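Local coordinates for glucosidase 2 subunit beta (Schizosaccharomyces pombe, PDB 4XQM), which recognises mannose-rich N-glycans through its MRH lectin domain, as the non-catalytic partner of the alpha subunit that trims glucose in the endoplasmic reticulum, at residues Gly14-Lys19 with Val26-Ile31; Leu44-Gly49 with Ala60-Glu65; Asn54-Ser59 with Lys80-Ile85. All coordinates share one frame; numbering follows the deposited sequence.

In the fold
The chain is the MRH domain, an all-beta lectin fold, and the three contacts fall within one mixed sheet. Contact 1 joins strands 16-21 and 25-28 and closes before contact 2, between strands 43-48 and 59-66, begins; contact 3 alternates with contact 2 along the chain, tying the loop before strand 59-66 to the start of strand 82-89. The centres of contacts 1 and 2 lie about 14 Å apart, those of contacts 1 and 3 about 13 Å, and those of contacts 2 and 3 about 11 Å. Contacts 1 and 3 both touch the mannose, meeting where Gln28 lies against Tyr83, whereas contact 2 belongs to the buried interior and reaches contact 1 through Val26 against Tyr46 and Val62.

Contact 1 of 3, residues Gly14-Lys19 with Val26-Ile31; sequences GGYTYK and VFQDSI. With MAN (alpha-D-mannopyranose), chain B.
Gln28 lies flat beneath the ring of Tyr16 in an antiparallel beta hairpin, strands 16-21 and 25-28, that forms one wall of the mannose pocket of this MRH domain. The amide and ring planes differ by only 9°, and NE2 of Gln28 sits 3.5 Å from the Tyr16 ring plane, over its centre, so the pair is a true amide-on-ring stack. With CG anti to the backbone N (chi1 177°) and the chain extended beyond it, the Gln28 amide reaches the sugar and uses both ends there. Its OE1 accepts from O2 of the mannose at 2.6 Å, while NE2 donates to mannose O3 at 3.1 Å. Tyr16 adds a hydrogen bond between its OH and mannose O1, and Arg58, Glu77 and Tyr83 supply further bonds to the ligand.

In the second shell, Tyr18 runs alongside Gln28 in the same direction. Gln28 NE2 donates to Tyr18 OH at 3.0 Å, with the hydroxyl only 5° out of the amide plane; two acceptors for NE2 and the stack above it fix the rotation of the amide. The Tyr18 side chain also touches Ile13, Leu33, Ile72 and Val75 on three other strands.

Backbone pairing holds this pair in register: Tyr18 and Gln28 form a non-hydrogen-bonded pair, and Lys19 and Phe27 the hydrogen-bonded pair next to it. From Gln28 to Ile31 the chain makes a type II' beta turn. Asp29 within that turn accepts from Thr17 N and returns a bond from its own N to Thr17 O. One water joins Gly15 O, Thr17 OG1 and Asp29 OD1. The Thr17 N to Asp29 OD1 bond is nearly straight, 2.8 Å long, and meets the carboxylate from above its plane.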
loop_
_atom_site.group_PDB
_atom_site.type_symbol
_atom_site.label_atom_id
_atom_site.label_comp_id
_atom_site.label_asym_id
_atom_site.label_seq_id
_atom_site.Cartn_x
_atom_site.Cartn_y
_atom_site.Cartn_z
ATOM N N GLY A 14 10.180 9.569 5.380
ATOM C CA GLY A 14 9.893 10.984 5.560
ATOM C C GLY A 14 9.171 11.315 6.859
ATOM O O GLY A 14 8.442 12.314 6.921
ATOM N N GLY A 15 9.364 10.487 7.887
ATOM C CA GLY A 15 8.724 10.723 9.173
ATOM C C GLY A 15 7.451 9.918 9.357
ATOM O O GLY A 15 7.012 9.707 10.498
ATOM N N TYR A 16 6.865 9.457 8.252
ATOM C CA TYR A 16 5.645 8.655 8.315
ATOM C C TYR A 16 5.950 7.178 8.468
ATOM O O TYR A 16 6.863 6.649 7.829
ATOM C CB TYR A 16 4.838 8.770 7.021
ATOM C CG TYR A 16 4.475 10.160 6.556
ATOM C CD1 TYR A 16 3.476 10.893 7.184
ATOM C CD2 TYR A 16 5.097 10.718 5.446
ATOM C CE1 TYR A 16 3.123 12.155 6.724
ATOM C CE2 TYR A 16 4.752 11.973 4.982
ATOM C CZ TYR A 16 3.767 12.686 5.626
ATOM O OH TYR A 16 3.433 13.937 5.165
ATOM N N THR A 17 5.160 6.497 9.286
ATOM C CA THR A 17 5.207 5.042 9.298
ATOM C C THR A 17 4.172 4.513 8.309
ATOM O O THR A 17 2.962 4.586 8.548
ATOM C CB THR A 17 4.936 4.452 10.694
ATOM O OG1 THR A 17 5.944 4.897 11.614
ATOM C CG2 THR A 17 4.987 2.947 10.617
ATOM N N TYR A 18 4.648 3.986 7.185
ATOM C CA TYR A 18 3.749 3.378 6.212
ATOM C C TYR A 18 3.555 1.917 6.558
ATOM O O TYR A 18 4.513 1.220 6.899
ATOM C CB TYR A 18 4.311 3.522 4.796
ATOM C CG TYR A 18 4.170 4.918 4.229
ATOM C CD1 TYR A 18 2.969 5.348 3.667
ATOM C CD2 TYR A 18 5.234 5.811 4.258
ATOM C CE1 TYR A 18 2.833 6.639 3.152
ATOM C CE2 TYR A 18 5.114 7.103 3.738
ATOM C CZ TYR A 18 3.919 7.505 3.180
ATOM O OH TYR A 18 3.793 8.778 2.670
ATOM N N LYS A 19 2.311 1.460 6.478
ATOM C CA LYS A 19 1.975 0.088 6.803
ATOM C C LYS A 19 1.058 -0.451 5.728
ATOM O O LYS A 19 -0.042 0.079 5.514
ATOM C CB LYS A 19 1.290 0.027 8.161
ATOM C CG LYS A 19 0.817 -1.341 8.586
ATOM C CD LYS A 19 0.195 -1.226 9.980
ATOM C CE LYS A 19 1.067 -0.361 10.907
ATOM N NZ LYS A 19 0.406 -0.041 12.211
ATOM N N VAL A 26 -4.105 0.025 3.895
ATOM C CA VAL A 26 -2.824 0.721 3.931
ATOM C C VAL A 26 -2.957 1.946 4.817
ATOM O O VAL A 26 -3.955 2.666 4.718
ATOM C CB VAL A 26 -2.399 1.184 2.528
ATOM C CG1 VAL A 26 -1.085 1.934 2.598
ATOM C CG2 VAL A 26 -2.275 -0.022 1.594
ATOM N N PHE A 27 -1.961 2.178 5.673
ATOM C CA PHE A 27 -1.937 3.360 6.548
ATOM C C PHE A 27 -0.664 4.191 6.416
ATOM O O PHE A 27 0.412 3.679 6.048
ATOM C CB PHE A 27 -2.081 2.973 8.021
ATOM C CG PHE A 27 -3.414 2.384 8.371
ATOM C CD1 PHE A 27 -3.622 1.020 8.252
ATOM C CD2 PHE A 27 -4.435 3.186 8.853
ATOM C CE1 PHE A 27 -4.847 0.459 8.580
ATOM C CE2 PHE A 27 -5.669 2.631 9.182
ATOM C CZ PHE A 27 -5.868 1.269 9.041
ATOM N N GLN A 28 -0.800 5.473 6.744
ATOM C CA GLN A 28 0.319 6.398 6.862
ATOM C C GLN A 28 0.173 6.986 8.257
ATOM O O GLN A 28 -0.753 7.778 8.488
ATOM C CB GLN A 28 0.188 7.504 5.816
ATOM C CG GLN A 28 1.267 8.591 5.883
ATOM C CD GLN A 28 0.839 9.839 5.160
ATOM O OE1 GLN A 28 -0.135 10.486 5.556
ATOM N NE2 GLN A 28 1.558 10.191 4.092
ATOM N N ASP A 29 1.060 6.595 9.176
ATOM C CA ASP A 29 0.833 6.818 10.610
ATOM C C ASP A 29 -0.579 6.318 10.936
ATOM O O ASP A 29 -0.905 5.178 10.593
ATOM C CB ASP A 29 1.068 8.287 10.994
ATOM C CG ASP A 29 2.524 8.688 10.860
ATOM O OD1 ASP A 29 3.390 7.795 11.039
ATOM O OD2 ASP A 29 2.809 9.888 10.600
ATOM N N SER A 30 -1.427 7.144 11.548
ATOM C CA SER A 30 -2.788 6.686 11.861
ATOM C C SER A 30 -3.833 7.005 10.783
ATOM O O SER A 30 -5.035 6.789 10.982
ATOM C CB SER A 30 -3.238 7.234 13.215
ATOM O OG SER A 30 -2.516 6.591 14.250
ATOM N N ILE A 31 -3.378 7.508 9.640
ATOM C CA ILE A 31 -4.279 7.881 8.558
ATOM C C ILE A 31 -4.544 6.709 7.606
ATOM O O ILE A 31 -3.600 6.070 7.128
ATOM C CB ILE A 31 -3.707 9.076 7.764
ATOM C CG1 ILE A 31 -3.424 10.258 8.699
ATOM C CG2 ILE A 31 -4.670 9.484 6.651
ATOM C CD1 ILE A 31 -2.728 11.430 8.005
HETATM C C1 MAN B . -0.596 14.473 5.120
HETATM C C2 MAN B . -0.228 13.275 4.468
HETATM C C3 MAN B . 0.241 13.695 3.067
HETATM C C4 MAN B . -0.832 14.593 2.382
HETATM C C5 MAN B . -1.125 15.808 3.275
HETATM C C6 MAN B . -2.281 16.648 2.784
HETATM O O1 MAN B . 0.650 15.090 4.995
HETATM O O2 MAN B . -1.348 12.473 4.366
HETATM O O3 MAN B . 0.565 12.569 2.295
HETATM O O4 MAN B . -0.360 15.064 1.151
HETATM O O5 MAN B . -1.521 15.304 4.542
HETATM O O6 MAN B . -2.248 17.887 3.502
HETATM O O HOH W 1 6.093 7.721 12.216
HETATM O O HOH W 2 0.948 3.222 10.193
#

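Contact 2 of 3, residues Leu44-Gly49 with Ala60-Glu65; sequences LKYENG and AIVTVE
Leu44, Tyr46 and Val62 carry most of the contact, their side chains on the face of an antiparallel pair, strands 43-48 and 59-66, that is turned to the interior of the MRH domain. Leu44 pairs with Val62 and Tyr46 with Ala60, both hydrogen-bonded pairs, and four backbone bonds join them, Leu44 N to Val62 O at 2.8 Å among them. Leu44 reaches along the neighbouring strand as well as across: its CD1 meets CG2 of Val64 at 4.0 Å. The Tyr46 ring leans the same way, past its own partner Ala60, and its CD1 touches Val62 CG2 at 3.7 Å. That methyl is turned to the ring because it lies anti to the carbonyl carbon of Val62, with CG1 anti to the backbone N (chi1 -177°). Carbonyl O of Ala60 lies near the Tyr46 ring plane, at its edge, while accepting from Tyr46 N.

On the other, more exposed face, Lys45 and Ile61 form the non-hydrogen-bonded pair between these two. The hydroxyl of Tyr46 bonds to the carbonyl O of Val21, so the ring's polar end is satisfied within the protein. The backbone bonds therefore set the register of the strands, while the side chains of the inner face add apolar packing with no polar bond between them.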
loop_
_atom_site.group_PDB
_atom_site.type_symbol
_atom_site.label_atom_id
_atom_site.label_comp_id
_atom_site.label_asym_id
_atom_site.label_seq_id
_atom_site.Cartn_x
_atom_site.Cartn_y
_atom_site.Cartn_z
ATOM N N LEU A 44 -2.232 -3.991 -6.677
ATOM C CA LEU A 44 -3.333 -4.000 -5.711
ATOM C C LEU A 44 -3.839 -2.575 -5.499
ATOM O O LEU A 44 -3.068 -1.690 -5.088
ATOM C CB LEU A 44 -2.877 -4.580 -4.371
ATOM C CG LEU A 44 -2.685 -6.096 -4.236
ATOM C CD1 LEU A 44 -1.483 -6.616 -5.033
ATOM C CD2 LEU A 44 -2.577 -6.481 -2.756
ATOM N N LYS A 45 -5.126 -2.347 -5.761
ATOM C CA LYS A 45 -5.703 -1.024 -5.565
ATOM C C LYS A 45 -6.398 -0.936 -4.220
ATOM O O LYS A 45 -7.283 -1.745 -3.910
ATOM C CB LYS A 45 -6.688 -0.677 -6.691
ATOM C CG LYS A 45 -6.024 -0.557 -8.053
ATOM C CD LYS A 45 -7.028 -0.128 -9.125
ATOM C CE LYS A 45 -6.346 0.074 -10.469
ATOM N NZ LYS A 45 -7.177 0.932 -11.358
ATOM N N TYR A 46 -6.000 0.060 -3.433
ATOM C CA TYR A 46 -6.638 0.356 -2.159
ATOM C C TYR A 46 -7.366 1.695 -2.310
ATOM O O TYR A 46 -6.798 2.658 -2.829
ATOM C CB TYR A 46 -5.589 0.451 -1.039
ATOM C CG TYR A 46 -4.957 -0.864 -0.639
ATOM C CD1 TYR A 46 -3.960 -1.456 -1.420
ATOM C CD2 TYR A 46 -5.343 -1.508 0.531
ATOM C CE1 TYR A 46 -3.378 -2.668 -1.043
ATOM C CE2 TYR A 46 -4.766 -2.710 0.917
ATOM C CZ TYR A 46 -3.788 -3.282 0.130
ATOM O OH TYR A 46 -3.231 -4.479 0.530
ATOM N N GLU A 47 -8.622 1.756 -1.867
ATOM C CA GLU A 47 -9.479 2.913 -2.153
ATOM C C GLU A 47 -10.216 3.432 -0.915
ATOM O O GLU A 47 -10.234 2.774 0.132
ATOM C CB GLU A 47 -10.473 2.551 -3.272
ATOM C CG GLU A 47 -9.794 2.118 -4.549
ATOM C CD GLU A 47 -10.768 1.729 -5.643
ATOM O OE1 GLU A 47 -11.995 1.745 -5.395
ATOM O OE2 GLU A 47 -10.296 1.407 -6.757
ATOM N N ASN A 48 -10.823 4.611 -1.051
ATOM C CA ASN A 48 -11.707 5.177 -0.028
ATOM C C ASN A 48 -11.041 5.423 1.317
ATOM O O ASN A 48 -11.623 5.155 2.370
ATOM C CB ASN A 48 -12.961 4.307 0.159
ATOM C CG ASN A 48 -13.507 3.791 -1.146
ATOM O OD1 ASN A 48 -13.704 2.587 -1.312
ATOM N ND2 ASN A 48 -13.741 4.693 -2.092
ATOM N N GLY A 49 -9.823 5.954 1.282
ATOM C CA GLY A 49 -9.131 6.332 2.498
ATOM C C GLY A 49 -9.665 7.638 3.070
ATOM O O GLY A 49 -10.683 8.167 2.602
ATOM N N ALA A 60 -4.365 4.311 -2.684
ATOM C CA ALA A 60 -2.999 3.845 -2.866
ATOM C C ALA A 60 -2.990 2.726 -3.882
ATOM O O ALA A 60 -3.803 1.803 -3.814
ATOM C CB ALA A 60 -2.427 3.366 -1.542
ATOM N N ILE A 61 -2.049 2.802 -4.818
ATOM C CA ILE A 61 -1.872 1.745 -5.800
ATOM C C ILE A 61 -0.580 1.038 -5.441
ATOM O O ILE A 61 0.506 1.638 -5.491
ATOM C CB ILE A 61 -1.789 2.311 -7.223
ATOM C CG1 ILE A 61 -3.082 3.060 -7.538
ATOM C CG2 ILE A 61 -1.562 1.196 -8.228
ATOM C CD1 ILE A 61 -3.125 3.655 -8.924
ATOM N N VAL A 62 -0.690 -0.226 -5.051
ATOM C CA VAL A 62 0.456 -0.952 -4.509
ATOM C C VAL A 62 0.903 -2.027 -5.483
ATOM O O VAL A 62 0.170 -2.994 -5.723
ATOM C CB VAL A 62 0.117 -1.604 -3.137
ATOM C CG1 VAL A 62 1.341 -2.304 -2.548
ATOM C CG2 VAL A 62 -0.440 -0.564 -2.155
ATOM N N THR A 63 2.105 -1.861 -6.034
ATOM C CA THR A 63 2.663 -2.844 -6.957
ATOM C C THR A 63 3.590 -3.787 -6.195
ATOM O O THR A 63 4.578 -3.351 -5.602
ATOM C CB THR A 63 3.417 -2.173 -8.124
ATOM O OG1 THR A 63 2.522 -1.316 -8.852
ATOM C CG2 THR A 63 3.978 -3.230 -9.080
ATOM N N VAL A 64 3.254 -5.077 -6.188
ATOM C CA VAL A 64 4.001 -6.062 -5.405
ATOM C C VAL A 64 4.733 -7.026 -6.332
ATOM O O VAL A 64 4.104 -7.778 -7.098
ATOM C CB VAL A 64 3.064 -6.881 -4.492
ATOM C CG1 VAL A 64 3.878 -7.799 -3.589
ATOM C CG2 VAL A 64 2.181 -5.968 -3.662
ATOM N N GLU A 65 6.056 -7.022 -6.256
ATOM C CA GLU A 65 6.853 -7.880 -7.130
ATOM C C GLU A 65 7.643 -8.900 -6.325
ATOM O O GLU A 65 7.886 -8.713 -5.135
ATOM C CB GLU A 65 7.743 -7.026 -8.029
ATOM C CG GLU A 65 6.887 -6.149 -8.948
ATOM C CD GLU A 65 7.672 -5.124 -9.733
ATOM O OE1 GLU A 65 8.805 -4.775 -9.326
ATOM O OE2 GLU A 65 7.138 -4.664 -10.766
#

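Contact 3 of 3, residues Asn54-Ser59 with Lys80-Ile85; sequences NGPHRS and KCEYLI. With MAN (alpha-D-mannopyranose), chain B.
Arg58 reaches past Cys81 and Tyr83 to the mannose, from the loop that leads into strand 59-66 of the MRH beta fold; strand 82-89 lies beside it and runs parallel to it. Its CB lies near Cys81 O and Tyr83 CE1. At CG the chain touches Cys81 CB at 3.7 Å and meets the Tyr83 ring at its edge, in plane. CD continues along that edge to the hydroxyl, because the chain is extended from CG to NE (chi2 173°, chi3 178°).

The one N-H of Arg58 NE is then shared between Tyr83 OH and mannose O2, a bifurcated pair of bent bonds, both 3.2 Å long. The guanidinium is 16° from the Tyr83 ring plane, and Cys81 SG, disulfide-bonded to Cys52, lies over one guanidinium face, toward its rim. NH2 also donates to mannose O2, so this oxygen takes two bonds from the one guanidinium; a further bond from NH2 to mannose O5 is weak. NH1 turns to the protein, where the carbonyl O of Ser51 holds it.

The backbone brings these groups together. Ser59 pairs with Glu82, Tyr83 N donates to Ser59 O, and a water links His57 O, Ser59 OG and Cys81 O. Earlier in the loop, Pro56 rests against Cys81 CB. Tyr83, an acceptor for Arg58 NE, completes its part in the site by donating its own hydroxyl proton to mannose O3, with 2.7 Å between Tyr83 OH and that oxygen.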
loop_
_atom_site.group_PDB
_atom_site.type_symbol
_atom_site.label_atom_id
_atom_site.label_comp_id
_atom_site.label_asym_id
_atom_site.label_seq_id
_atom_site.Cartn_x
_atom_site.Cartn_y
_atom_site.Cartn_z
ATOM N N ASN A 54 -8.025 19.876 0.679
ATOM C CA ASN A 54 -7.823 20.367 -0.689
ATOM C C ASN A 54 -7.463 19.269 -1.686
ATOM O O ASN A 54 -6.922 19.537 -2.761
ATOM C CB ASN A 54 -6.788 21.499 -0.715
ATOM C CG ASN A 54 -7.330 22.773 -0.105
ATOM O OD1 ASN A 54 -8.507 23.099 -0.281
ATOM N ND2 ASN A 54 -6.477 23.499 0.625
ATOM N N GLY A 55 -7.799 18.034 -1.335
ATOM C CA GLY A 55 -7.469 16.910 -2.197
ATOM C C GLY A 55 -8.553 15.863 -2.220
ATOM O O GLY A 55 -9.628 16.038 -1.630
ATOM N N PRO A 56 -8.278 14.744 -2.895
ATOM C CA PRO A 56 -9.227 13.636 -2.974
ATOM C C PRO A 56 -9.155 12.795 -1.715
ATOM O O PRO A 56 -8.117 12.814 -1.053
ATOM C CB PRO A 56 -8.687 12.819 -4.157
ATOM C CG PRO A 56 -7.187 13.038 -4.098
ATOM C CD PRO A 56 -7.062 14.500 -3.694
ATOM N N HIS A 57 -10.224 12.082 -1.376
ATOM C CA HIS A 57 -10.084 11.032 -0.372
ATOM C C HIS A 57 -8.931 10.121 -0.803
ATOM O O HIS A 57 -8.761 9.841 -1.993
ATOM C CB HIS A 57 -11.387 10.243 -0.204
ATOM C CG HIS A 57 -12.391 10.928 0.676
ATOM N ND1 HIS A 57 -12.878 12.185 0.407
ATOM C CD2 HIS A 57 -12.987 10.534 1.826
ATOM C CE1 HIS A 57 -13.745 12.540 1.343
ATOM N NE2 HIS A 57 -13.820 11.540 2.225
ATOM N N ARG A 58 -8.134 9.677 0.165
ATOM C CA ARG A 58 -6.872 9.016 -0.158
ATOM C C ARG A 58 -7.073 7.666 -0.847
ATOM O O ARG A 58 -8.105 7.008 -0.692
ATOM C CB ARG A 58 -5.988 8.886 1.093
ATOM C CG ARG A 58 -5.467 10.236 1.623
ATOM C CD ARG A 58 -4.744 10.058 2.956
ATOM N NE ARG A 58 -4.180 11.307 3.486
ATOM C CZ ARG A 58 -4.919 12.225 4.094
ATOM N NH1 ARG A 58 -6.219 12.024 4.208
ATOM N NH2 ARG A 58 -4.379 13.340 4.573
ATOM N N SER A 59 -6.089 7.285 -1.660
ATOM C CA SER A 59 -6.082 5.965 -2.274
ATOM C C SER A 59 -4.628 5.600 -2.510
ATOM O O SER A 59 -3.750 6.474 -2.509
ATOM C CB SER A 59 -6.887 5.964 -3.583
ATOM O OG SER A 59 -6.314 6.862 -4.524
ATOM N N LYS A 80 -1.459 14.991 -5.023
ATOM C CA LYS A 80 -1.860 15.076 -3.617
ATOM C C LYS A 80 -2.836 13.960 -3.235
ATOM O O LYS A 80 -3.876 13.765 -3.887
ATOM C CB LYS A 80 -2.483 16.443 -3.306
ATOM C CG LYS A 80 -2.885 16.612 -1.847
ATOM C CD LYS A 80 -3.690 17.909 -1.630
ATOM C CE LYS A 80 -2.858 19.152 -1.943
ATOM N NZ LYS A 80 -1.848 19.468 -0.876
ATOM N N CYS A 81 -2.449 13.202 -2.208
ATOM C CA CYS A 81 -3.264 12.142 -1.611
ATOM C C CYS A 81 -3.561 10.961 -2.526
ATOM O O CYS A 81 -4.504 10.195 -2.296
ATOM C CB CYS A 81 -4.520 12.726 -0.949
ATOM S SG CYS A 81 -4.072 13.616 0.555
ATOM N N GLU A 82 -2.717 10.803 -3.543
ATOM C CA GLU A 82 -2.712 9.611 -4.377
ATOM C C GLU A 82 -1.325 8.988 -4.206
ATOM O O GLU A 82 -0.321 9.590 -4.592
ATOM C CB GLU A 82 -2.975 9.983 -5.847
ATOM C CG GLU A 82 -4.270 10.770 -6.096
ATOM C CD GLU A 82 -4.428 11.227 -7.549
ATOM O OE1 GLU A 82 -3.877 10.562 -8.457
ATOM O OE2 GLU A 82 -5.104 12.257 -7.785
ATOM N N TYR A 83 -1.259 7.799 -3.610
ATOM C CA TYR A 83 0.020 7.215 -3.250
ATOM C C TYR A 83 0.360 6.041 -4.164
ATOM O O TYR A 83 -0.473 5.160 -4.385
ATOM C CB TYR A 83 -0.015 6.752 -1.795
ATOM C CG TYR A 83 -0.403 7.864 -0.842
ATOM C CD1 TYR A 83 -1.745 8.180 -0.619
ATOM C CD2 TYR A 83 0.567 8.613 -0.192
ATOM C CE1 TYR A 83 -2.104 9.212 0.242
ATOM C CE2 TYR A 83 0.224 9.649 0.671
ATOM C CZ TYR A 83 -1.116 9.941 0.882
ATOM O OH TYR A 83 -1.473 10.967 1.736
ATOM N N LEU A 84 1.570 6.037 -4.710
ATOM C CA LEU A 84 2.029 4.893 -5.491
ATOM C C LEU A 84 3.087 4.184 -4.659
ATOM O O LEU A 84 4.121 4.769 -4.329
ATOM C CB LEU A 84 2.618 5.347 -6.833
ATOM C CG LEU A 84 1.684 6.177 -7.712
ATOM C CD1 LEU A 84 2.362 6.478 -9.045
ATOM C CD2 LEU A 84 0.384 5.440 -7.929
ATOM N N ILE A 85 2.821 2.937 -4.292
ATOM C CA ILE A 85 3.722 2.209 -3.403
ATOM C C ILE A 85 4.266 0.994 -4.119
ATOM O O ILE A 85 3.493 0.150 -4.595
ATOM C CB ILE A 85 2.995 1.760 -2.121
ATOM C CG1 ILE A 85 2.323 2.960 -1.446
ATOM C CG2 ILE A 85 3.979 1.100 -1.158
ATOM C CD1 ILE A 85 1.557 2.621 -0.175
HETATM C C1 MAN B . -0.596 14.473 5.120
HETATM C C2 MAN B . -0.228 13.275 4.468
HETATM C C3 MAN B . 0.241 13.695 3.067
HETATM C C4 MAN B . -0.832 14.593 2.382
HETATM C C5 MAN B . -1.125 15.808 3.275
HETATM C C6 MAN B . -2.281 16.648 2.784
HETATM O O1 MAN B . 0.650 15.090 4.995
HETATM O O2 MAN B . -1.348 12.473 4.366
HETATM O O3 MAN B . 0.565 12.569 2.295
HETATM O O4 MAN B . -0.360 15.064 1.151
HETATM O O5 MAN B . -1.521 15.304 4.542
HETATM O O6 MAN B . -2.248 17.887 3.502
HETATM O O HOH W 3 -6.818 9.512 -4.011
#